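Local coordinates for OBCA, Oxalate Biosynthetic Component A (Burkholderia glumae, PDB 4NNB), which is probably an enzyme, pairing an N-terminal domain with a TIM-barrel domain of the beta-keto acid cleavage enzyme family, at residues A333-F338 / L367-P372; N357-Y362 / A439-S444; A128-L133 / P160-E165. All blocks are in the same frame, centred on the assembly; numbering follows the deposited sequence.

Contacts 1 and 2 are neighbours on the outer, helical layer of the barrel, their centres 13 Å apart, and their segments alternate along the chain. They touch directly: Phe-335 CE2 packs 3.6 Å from Tyr-362 CD2, and Leu-367 CD2 lies 3.9 Å from Phe-441 CD1. Contact 3 belongs to the N-terminal domain, on the opposite side of the chain's centre, with its nearest atoms about 34 Å from either of the others. A magnesium ion and an oxaloacetate ion are bound in the barrel: the side chain of Phe-338 in contact 1 is about 9 Å from the oxaloacetate ion, and that of Ala-358 in contact 2 about 14 Å.

Contact 1: A333-F338 / L367-P372; sequences AQFDHF and LRTGKP
Phe-338 and Thr-369 bring the two backbones nearest, with 6.9 Å between their CA atoms, where the C-terminal half of helix 328-341 faces the residue just after helix 363-368. One methyl group carries the contact. Thr-369 CG2 sits at the edge of the Phe-335 ring, near its plane and 4.1 Å from CD1, and it also lies 4.2 Å from Phe-338 CB. The threonine comes in nearly perpendicular to the Phe-335 side chain. With chi1 of Thr-369 at 47°, CG2 stands anti to the carbonyl carbon and faces the two phenylalanines, while OG1 bonds back to Leu-366 O, so the hydroxyl is satisfied within its own helix end. Phe-338 offers its CB here; the rest of its side chain packs on Leu-296 and Thr-343. On the exposed side, Asp-336 OD1 and Arg-368 NH2 stay 5.2 Å apart, too far for a salt bridge, and Arg-368 NE has a long, weak ion pair with Glu-339. Gly-370, with positive phi (113°), takes the chain out of the helix. Phe-335 packs on Arg-365 and Leu-366 of helix 363-368, and Phe-338 and Thr-369 both rest on Pro-345 of strand 344-349, joining two outer helices to a barrel strand.

Contact 2: N357-Y362 / A439-S444; sequences NATSLY and ASFPVS
Phe-441 and Ser-440, where helix 416-440 ends, meet Ala-358 and Thr-359 in the last turn of helix 352-359. The CB of Phe-441 leaves a backbone that has just dropped out of helical conformation, and chi1 of -58° sets CG anti to the carbonyl carbon, placing the ring against Ala-358 and Thr-359. On one side of the ring, CE2 reaches Thr-359 CG2 at 4.0 Å, an oblique approach. At the tip, CZ comes 3.2 Å from Ala-358 O, which lies at the ring edge in its plane; the carbonyl oxygen therefore faces the weakly positive rim of the ring rather than its electron-rich face. Arg-363 and Leu-366 also touch this side chain, and Phe-375 meets the ring with the planes at about 55°.

Beside the ring the two small side chains close up. Ser-440 OG lies 3.2 Å from Thr-359 CB and 3.5 Å from Thr-359 CG2, a close van der Waals contact of an oxygen with carbon. The threonine hydroxyl has its partner in Val-355 O, one turn back in its own helix. A water links the two segments instead: it donates to Thr-359 O at 3.1 Å and hydrogen-bonds Ser-440 OG at 2.6 Å, an oxygen that also makes a weak bond with Arg-436 O. After the ring the chain turns, and Ser-444 OG, which also bonds Arg-438 NH1, donates to Phe-441 O at 2.9 Å, almost in line with the carbonyl bond (167°).

Helix 416-440 thus leads through Phe-441 into strand 444-449, whereas helix 352-359 is followed by helix 363-368. Phe-441 lies between these helices and Phe-375 of strand 373-378, as in the helical layer of a TIM barrel.

Contact 3: A128-L133 / P160-E165; sequences ARRIVL and PPALIE
Two torsions bring Arg-130 and Leu-163 together: chi3 of 90° bends the arginine, and chi1 of -171° sets the leucine CG anti to its backbone N, CD1 being the branch laid against Arg-130. There CD1 lies over the centre of one guanidinium face, 3.8 Å from Arg-130 NE, and it touches CB of the same arginine as well. The two side chains run antiparallel alongside each other, so NH2 ends near the backbone of the second helix, 3.7 Å from Leu-163 N and 4.2 Å from Ala-162 CB. Deeper in, Leu-163 CD1 meets Ile-131 CG1 at 4.2 Å, and the isoleucine continues onto Leu-120 and Leu-123. The helix segments run at 135° to one another with axes 11.2 Å apart, a wide separation bridged chiefly by these long side chains. Pro-160, the N-cap residue of helix 161-170, accepts from Ile-164 N in its first turn. The interface is thus apolar inside and covered on its outer side by an exposed arginine that works through its flat face and aliphatic base. The guanidinium lies by the N-terminal turn, whose partial positive charge would, if anything, oppose it, consistent with van der Waals packing rather than charge pairing joining these two helices.

Contact 1: A333-F338 / L367-P372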
loop_
_atom_site.group_PDB
_atom_site.type_symbol
_atom_site.label_atom_id
_atom_site.label_comp_id
_atom_site.label_asym_id
_atom_site.label_seq_id
_atom_site.Cartn_x
_atom_site.Cartn_y
_atom_site.Cartn_z
ATOM N N ALA A 333 -21.789 -3.898 18.616
ATOM C CA ALA A 333 -22.208 -2.567 18.189
ATOM C C ALA A 333 -22.012 -2.354 16.674
ATOM O O ALA A 333 -22.899 -1.809 16.002
ATOM C CB ALA A 333 -21.456 -1.497 18.987
ATOM N N GLN A 334 -20.852 -2.751 16.146
ATOM C CA GLN A 334 -20.613 -2.687 14.696
ATOM C C GLN A 334 -21.692 -3.414 13.911
ATOM O O GLN A 334 -22.333 -2.822 13.034
ATOM C CB GLN A 334 -19.237 -3.275 14.320
ATOM C CG GLN A 334 -18.051 -2.452 14.790
ATOM C CD GLN A 334 -18.000 -1.032 14.203
ATOM O OE1 GLN A 334 -18.609 -0.105 14.741
ATOM N NE2 GLN A 334 -17.239 -0.856 13.115
ATOM N N PHE A 335 -21.879 -4.698 14.205
ATOM C CA PHE A 335 -22.851 -5.495 13.465
ATOM C C PHE A 335 -24.243 -4.874 13.534
ATOM O O PHE A 335 -24.929 -4.796 12.512
ATOM C CB PHE A 335 -22.894 -6.948 13.958
ATOM C CG PHE A 335 -21.855 -7.848 13.327
ATOM C CD1 PHE A 335 -22.007 -8.294 12.031
ATOM C CD2 PHE A 335 -20.747 -8.276 14.056
ATOM C CE1 PHE A 335 -21.061 -9.134 11.442
ATOM C CE2 PHE A 335 -19.799 -9.121 13.482
ATOM C CZ PHE A 335 -19.955 -9.546 12.167
ATOM N N ASP A 336 -24.659 -4.440 14.728
ATOM C CA ASP A 336 -25.956 -3.766 14.898
ATOM C C ASP A 336 -26.050 -2.585 13.940
ATOM O O ASP A 336 -27.070 -2.360 13.295
ATOM C CB ASP A 336 -26.100 -3.226 16.324
ATOM C CG ASP A 336 -26.759 -4.216 17.267
ATOM O OD1 ASP A 336 -27.061 -5.342 16.814
ATOM O OD2 ASP A 336 -26.961 -3.867 18.460
ATOM N N HIS A 337 -24.968 -1.827 13.853
ATOM C CA HIS A 337 -24.963 -0.643 13.007
ATOM C C HIS A 337 -24.975 -0.959 11.506
ATOM O O HIS A 337 -25.773 -0.385 10.757
ATOM C CB HIS A 337 -23.782 0.239 13.352
ATOM C CG HIS A 337 -23.729 1.491 12.547
ATOM N ND1 HIS A 337 -24.253 2.685 12.995
ATOM C CD2 HIS A 337 -23.227 1.738 11.315
ATOM C CE1 HIS A 337 -24.063 3.616 12.078
ATOM N NE2 HIS A 337 -23.449 3.065 11.045
ATOM N N PHE A 338 -24.095 -1.858 11.066
ATOM C CA PHE A 338 -24.050 -2.249 9.658
ATOM C C PHE A 338 -25.448 -2.723 9.238
ATOM O O PHE A 338 -25.975 -2.313 8.193
ATOM C CB PHE A 338 -23.050 -3.389 9.421
ATOM C CG PHE A 338 -21.584 -2.968 9.397
ATOM C CD1 PHE A 338 -21.024 -2.221 10.428
ATOM C CD2 PHE A 338 -20.748 -3.397 8.368
ATOM C CE1 PHE A 338 -19.672 -1.887 10.421
ATOM C CE2 PHE A 338 -19.394 -3.064 8.356
ATOM C CZ PHE A 338 -18.856 -2.305 9.386
ATOM N N LEU A 367 -24.732 -13.533 8.623
ATOM C CA LEU A 367 -25.828 -13.903 7.732
ATOM C C LEU A 367 -26.855 -12.789 7.715
ATOM O O LEU A 367 -27.394 -12.440 6.666
ATOM C CB LEU A 367 -26.474 -15.225 8.149
ATOM C CG LEU A 367 -25.621 -16.475 7.947
ATOM C CD1 LEU A 367 -26.394 -17.710 8.397
ATOM C CD2 LEU A 367 -25.183 -16.609 6.502
ATOM N N ARG A 368 -27.098 -12.211 8.885
ATOM C CA ARG A 368 -28.043 -11.117 9.027
ATOM C C ARG A 368 -27.686 -9.860 8.236
ATOM O O ARG A 368 -28.578 -9.104 7.850
ATOM C CB ARG A 368 -28.203 -10.758 10.504
ATOM C CG ARG A 368 -29.626 -10.880 10.991
ATOM C CD ARG A 368 -29.700 -11.480 12.364
ATOM N NE ARG A 368 -29.188 -10.610 13.414
ATOM C CZ ARG A 368 -28.634 -11.072 14.537
ATOM N NH1 ARG A 368 -28.518 -12.384 14.724
ATOM N NH2 ARG A 368 -28.185 -10.238 15.470
ATOM N N THR A 369 -26.395 -9.616 8.013
ATOM C CA THR A 369 -25.998 -8.396 7.314
ATOM C C THR A 369 -26.064 -8.556 5.799
ATOM O O THR A 369 -25.719 -7.625 5.067
ATOM C CB THR A 369 -24.600 -7.867 7.748
ATOM O OG1 THR A 369 -23.651 -8.940 7.770
ATOM C CG2 THR A 369 -24.663 -7.216 9.126
ATOM N N GLY A 370 -26.481 -9.740 5.339
ATOM C CA GLY A 370 -26.777 -9.960 3.924
ATOM C C GLY A 370 -25.867 -10.908 3.153
ATOM O O GLY A 370 -24.651 -10.985 3.394
ATOM N N LYS A 371 -26.461 -11.628 2.207
ATOM C CA LYS A 371 -25.732 -12.571 1.373
ATOM C C LYS A 371 -25.537 -11.981 -0.017
ATOM O O LYS A 371 -26.352 -11.180 -0.466
ATOM C CB LYS A 371 -26.479 -13.904 1.267
ATOM C CG LYS A 371 -26.670 -14.646 2.587
ATOM C CD LYS A 371 -27.479 -15.944 2.357
ATOM C CE LYS A 371 -27.506 -16.848 3.602
ATOM N NZ LYS A 371 -26.783 -18.169 3.435
ATOM N N PRO A 372 -24.440 -12.344 -0.692
ATOM C CA PRO A 372 -23.321 -13.170 -0.221
ATOM C C PRO A 372 -22.513 -12.474 0.869
ATOM O O PRO A 372 -22.370 -11.241 0.867
ATOM C CB PRO A 372 -22.451 -13.329 -1.477
ATOM C CG PRO A 372 -22.797 -12.147 -2.330
ATOM C CD PRO A 372 -24.262 -11.933 -2.097
#

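Contact 2: N357-Y362 / A439-S444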
loop_
_atom_site.group_PDB
_atom_site.type_symbol
_atom_site.label_atom_id
_atom_site.label_comp_id
_atom_site.label_asym_id
_atom_site.label_seq_id
_atom_site.Cartn_x
_atom_site.Cartn_y
_atom_site.Cartn_z
ATOM N N ASN A 357 -13.731 -17.388 14.476
ATOM C CA ASN A 357 -14.821 -16.558 14.994
ATOM C C ASN A 357 -15.944 -16.306 13.988
ATOM O O ASN A 357 -17.128 -16.380 14.330
ATOM C CB ASN A 357 -14.265 -15.243 15.542
ATOM C CG ASN A 357 -13.356 -15.458 16.752
ATOM O OD1 ASN A 357 -13.275 -16.567 17.287
ATOM N ND2 ASN A 357 -12.686 -14.392 17.199
ATOM N N ALA A 358 -15.569 -16.018 12.744
ATOM C CA ALA A 358 -16.550 -15.708 11.710
ATOM C C ALA A 358 -17.437 -16.909 11.459
ATOM O O ALA A 358 -18.639 -16.765 11.241
ATOM C CB ALA A 358 -15.871 -15.276 10.421
ATOM N N THR A 359 -16.847 -18.100 11.510
ATOM C CA THR A 359 -17.598 -19.307 11.182
ATOM C C THR A 359 -18.329 -19.907 12.383
ATOM O O THR A 359 -19.071 -20.868 12.229
ATOM C CB THR A 359 -16.710 -20.389 10.528
ATOM O OG1 THR A 359 -15.650 -20.759 11.419
ATOM C CG2 THR A 359 -16.120 -19.874 9.218
ATOM N N SER A 360 -18.129 -19.343 13.570
ATOM C CA SER A 360 -18.823 -19.859 14.753
ATOM C C SER A 360 -19.689 -18.787 15.398
ATOM O O SER A 360 -20.832 -18.576 14.999
ATOM C CB SER A 360 -17.827 -20.463 15.756
ATOM O OG SER A 360 -16.907 -19.496 16.236
ATOM N N LEU A 361 -19.129 -18.087 16.374
ATOM C CA LEU A 361 -19.889 -17.099 17.134
ATOM C C LEU A 361 -20.549 -15.993 16.298
ATOM O O LEU A 361 -21.691 -15.613 16.561
ATOM C CB LEU A 361 -19.003 -16.469 18.205
ATOM C CG LEU A 361 -19.752 -15.651 19.250
ATOM C CD1 LEU A 361 -20.506 -16.581 20.190
ATOM C CD2 LEU A 361 -18.772 -14.788 20.013
ATOM N N TYR A 362 -19.849 -15.480 15.292
ATOM C CA TYR A 362 -20.386 -14.355 14.537
ATOM C C TYR A 362 -21.134 -14.773 13.283
ATOM O O TYR A 362 -21.546 -13.925 12.495
ATOM C CB TYR A 362 -19.273 -13.367 14.179
ATOM C CG TYR A 362 -18.610 -12.733 15.384
ATOM C CD1 TYR A 362 -17.409 -13.228 15.878
ATOM C CD2 TYR A 362 -19.175 -11.635 16.021
ATOM C CE1 TYR A 362 -16.787 -12.650 16.979
ATOM C CE2 TYR A 362 -18.557 -11.051 17.131
ATOM C CZ TYR A 362 -17.375 -11.568 17.602
ATOM O OH TYR A 362 -16.758 -10.996 18.699
ATOM N N ALA A 439 -17.773 -23.698 3.547
ATOM C CA ALA A 439 -18.637 -24.642 4.247
ATOM C C ALA A 439 -19.606 -23.888 5.158
ATOM O O ALA A 439 -20.791 -24.225 5.234
ATOM C CB ALA A 439 -17.799 -25.657 5.046
ATOM N N SER A 440 -19.115 -22.853 5.838
ATOM C CA SER A 440 -19.965 -22.131 6.779
ATOM C C SER A 440 -20.857 -21.139 6.076
ATOM O O SER A 440 -21.935 -20.816 6.569
ATOM C CB SER A 440 -19.138 -21.412 7.850
ATOM O OG SER A 440 -18.473 -22.348 8.669
ATOM N N PHE A 441 -20.393 -20.639 4.934
ATOM C CA PHE A 441 -21.141 -19.641 4.188
ATOM C C PHE A 441 -21.241 -20.050 2.722
ATOM O O PHE A 441 -20.444 -19.601 1.901
ATOM C CB PHE A 441 -20.460 -18.267 4.284
ATOM C CG PHE A 441 -20.283 -17.770 5.693
ATOM C CD1 PHE A 441 -21.308 -17.082 6.336
ATOM C CD2 PHE A 441 -19.101 -17.996 6.375
ATOM C CE1 PHE A 441 -21.145 -16.622 7.646
ATOM C CE2 PHE A 441 -18.930 -17.542 7.694
ATOM C CZ PHE A 441 -19.952 -16.849 8.320
ATOM N N PRO A 442 -22.229 -20.896 2.390
ATOM C CA PRO A 442 -22.454 -21.375 1.013
ATOM C C PRO A 442 -22.663 -20.233 0.020
ATOM O O PRO A 442 -22.286 -20.366 -1.140
ATOM C CB PRO A 442 -23.740 -22.198 1.123
ATOM C CG PRO A 442 -23.880 -22.536 2.578
ATOM C CD PRO A 442 -23.210 -21.436 3.349
ATOM N N VAL A 443 -23.274 -19.137 0.458
ATOM C CA VAL A 443 -23.429 -17.974 -0.401
ATOM C C VAL A 443 -22.411 -16.941 0.067
ATOM O O VAL A 443 -22.665 -16.180 1.001
ATOM C CB VAL A 443 -24.848 -17.390 -0.341
ATOM C CG1 VAL A 443 -25.033 -16.342 -1.432
ATOM C CG2 VAL A 443 -25.880 -18.502 -0.518
ATOM N N SER A 444 -21.250 -16.940 -0.574
ATOM C CA SER A 444 -20.148 -16.088 -0.146
ATOM C C SER A 444 -19.272 -15.700 -1.313
ATOM O O SER A 444 -19.301 -16.353 -2.364
ATOM C CB SER A 444 -19.287 -16.819 0.872
ATOM O OG SER A 444 -18.672 -17.964 0.297
HETATM O O HOH W 1 -20.233 -23.070 10.424
#

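Contact 3: A128-L133 / P160-E165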
loop_
_atom_site.group_PDB
_atom_site.type_symbol
_atom_site.label_atom_id
_atom_site.label_comp_id
_atom_site.label_asym_id
_atom_site.label_seq_id
_atom_site.Cartn_x
_atom_site.Cartn_y
_atom_site.Cartn_z
ATOM N N ALA A 128 20.463 -2.769 -10.380
ATOM C CA ALA A 128 19.576 -2.043 -11.282
ATOM C C ALA A 128 18.190 -1.794 -10.656
ATOM O O ALA A 128 17.659 -0.689 -10.756
ATOM C CB ALA A 128 19.450 -2.771 -12.618
ATOM N N ARG A 129 17.621 -2.810 -10.002
ATOM C CA ARG A 129 16.319 -2.667 -9.339
ATOM C C ARG A 129 16.373 -1.594 -8.261
ATOM O O ARG A 129 15.456 -0.792 -8.137
ATOM C CB ARG A 129 15.855 -3.985 -8.699
ATOM C CG ARG A 129 15.417 -5.054 -9.666
ATOM C CD ARG A 129 14.745 -6.253 -8.965
ATOM N NE ARG A 129 14.736 -7.418 -9.848
ATOM C CZ ARG A 129 15.388 -8.557 -9.614
ATOM N NH1 ARG A 129 16.094 -8.721 -8.498
ATOM N NH2 ARG A 129 15.322 -9.540 -10.500
ATOM N N ARG A 130 17.446 -1.592 -7.476
ATOM C CA ARG A 130 17.622 -0.594 -6.430
ATOM C C ARG A 130 17.578 0.818 -6.996
ATOM O O ARG A 130 16.920 1.700 -6.437
ATOM C CB ARG A 130 18.964 -0.787 -5.714
ATOM C CG ARG A 130 18.907 -1.641 -4.459
ATOM C CD ARG A 130 20.310 -1.823 -3.878
ATOM N NE ARG A 130 20.669 -0.778 -2.919
ATOM C CZ ARG A 130 21.876 -0.645 -2.377
ATOM N NH1 ARG A 130 22.850 -1.486 -2.710
ATOM N NH2 ARG A 130 22.114 0.329 -1.502
ATOM N N ILE A 131 18.300 1.031 -8.094
ATOM C CA ILE A 131 18.370 2.350 -8.717
ATOM C C ILE A 131 17.019 2.720 -9.318
ATOM O O ILE A 131 16.521 3.837 -9.111
ATOM C CB ILE A 131 19.451 2.404 -9.814
ATOM C CG1 ILE A 131 20.830 2.165 -9.196
ATOM C CG2 ILE A 131 19.428 3.744 -10.516
ATOM C CD1 ILE A 131 21.936 1.990 -10.206
ATOM N N VAL A 132 16.434 1.792 -10.073
ATOM C CA VAL A 132 15.139 2.040 -10.692
ATOM C C VAL A 132 14.060 2.358 -9.633
ATOM O O VAL A 132 13.297 3.310 -9.789
ATOM C CB VAL A 132 14.705 0.884 -11.627
ATOM C CG1 VAL A 132 13.281 1.108 -12.117
ATOM C CG2 VAL A 132 15.644 0.789 -12.836
ATOM N N LEU A 133 14.022 1.588 -8.551
ATOM C CA LEU A 133 13.047 1.843 -7.491
ATOM C C LEU A 133 13.300 3.193 -6.812
ATOM O O LEU A 133 12.364 3.939 -6.527
ATOM C CB LEU A 133 13.028 0.690 -6.474
ATOM C CG LEU A 133 12.439 -0.613 -7.039
ATOM C CD1 LEU A 133 12.855 -1.814 -6.191
ATOM C CD2 LEU A 133 10.894 -0.549 -7.177
ATOM N N PRO A 160 22.288 7.540 -1.866
ATOM C CA PRO A 160 23.131 7.385 -0.666
ATOM C C PRO A 160 24.472 6.694 -0.933
ATOM O O PRO A 160 24.599 5.975 -1.927
ATOM C CB PRO A 160 22.267 6.494 0.235
ATOM C CG PRO A 160 21.514 5.642 -0.731
ATOM C CD PRO A 160 21.160 6.590 -1.859
ATOM N N PRO A 161 25.458 6.893 -0.042
ATOM C CA PRO A 161 26.804 6.330 -0.216
ATOM C C PRO A 161 26.815 4.830 -0.514
ATOM O O PRO A 161 27.571 4.410 -1.374
ATOM C CB PRO A 161 27.466 6.601 1.138
ATOM C CG PRO A 161 26.828 7.863 1.597
ATOM C CD PRO A 161 25.382 7.761 1.149
ATOM N N ALA A 162 25.991 4.043 0.173
ATOM C CA ALA A 162 25.962 2.594 -0.047
ATOM C C ALA A 162 25.552 2.216 -1.473
ATOM O O ALA A 162 26.048 1.236 -2.036
ATOM C CB ALA A 162 25.056 1.918 0.965
ATOM N N LEU A 163 24.639 2.987 -2.055
ATOM C CA LEU A 163 24.256 2.765 -3.445
ATOM C C LEU A 163 25.395 3.178 -4.374
ATOM O O LEU A 163 25.722 2.469 -5.323
ATOM C CB LEU A 163 22.986 3.544 -3.782
ATOM C CG LEU A 163 22.378 3.229 -5.149
ATOM C CD1 LEU A 163 22.168 1.732 -5.275
ATOM C CD2 LEU A 163 21.051 3.960 -5.312
ATOM N N ILE A 164 25.999 4.330 -4.094
ATOM C CA ILE A 164 27.073 4.856 -4.929
ATOM C C ILE A 164 28.288 3.935 -4.889
ATOM O O ILE A 164 28.940 3.692 -5.912
ATOM C CB ILE A 164 27.457 6.280 -4.504
ATOM C CG1 ILE A 164 26.283 7.229 -4.753
ATOM C CG2 ILE A 164 28.684 6.755 -5.257
ATOM C CD1 ILE A 164 25.708 7.121 -6.174
ATOM N N GLU A 165 28.578 3.420 -3.698
ATOM C CA GLU A 165 29.669 2.470 -3.512
ATOM C C GLU A 165 29.433 1.189 -4.305
ATOM O O GLU A 165 30.356 0.656 -4.916
ATOM C CB GLU A 165 29.884 2.184 -2.019
ATOM C CG GLU A 165 30.549 3.354 -1.301
ATOM C CD GLU A 165 30.343 3.346 0.199
ATOM O OE1 GLU A 165 29.703 2.408 0.730
ATOM O OE2 GLU A 165 30.820 4.300 0.846
#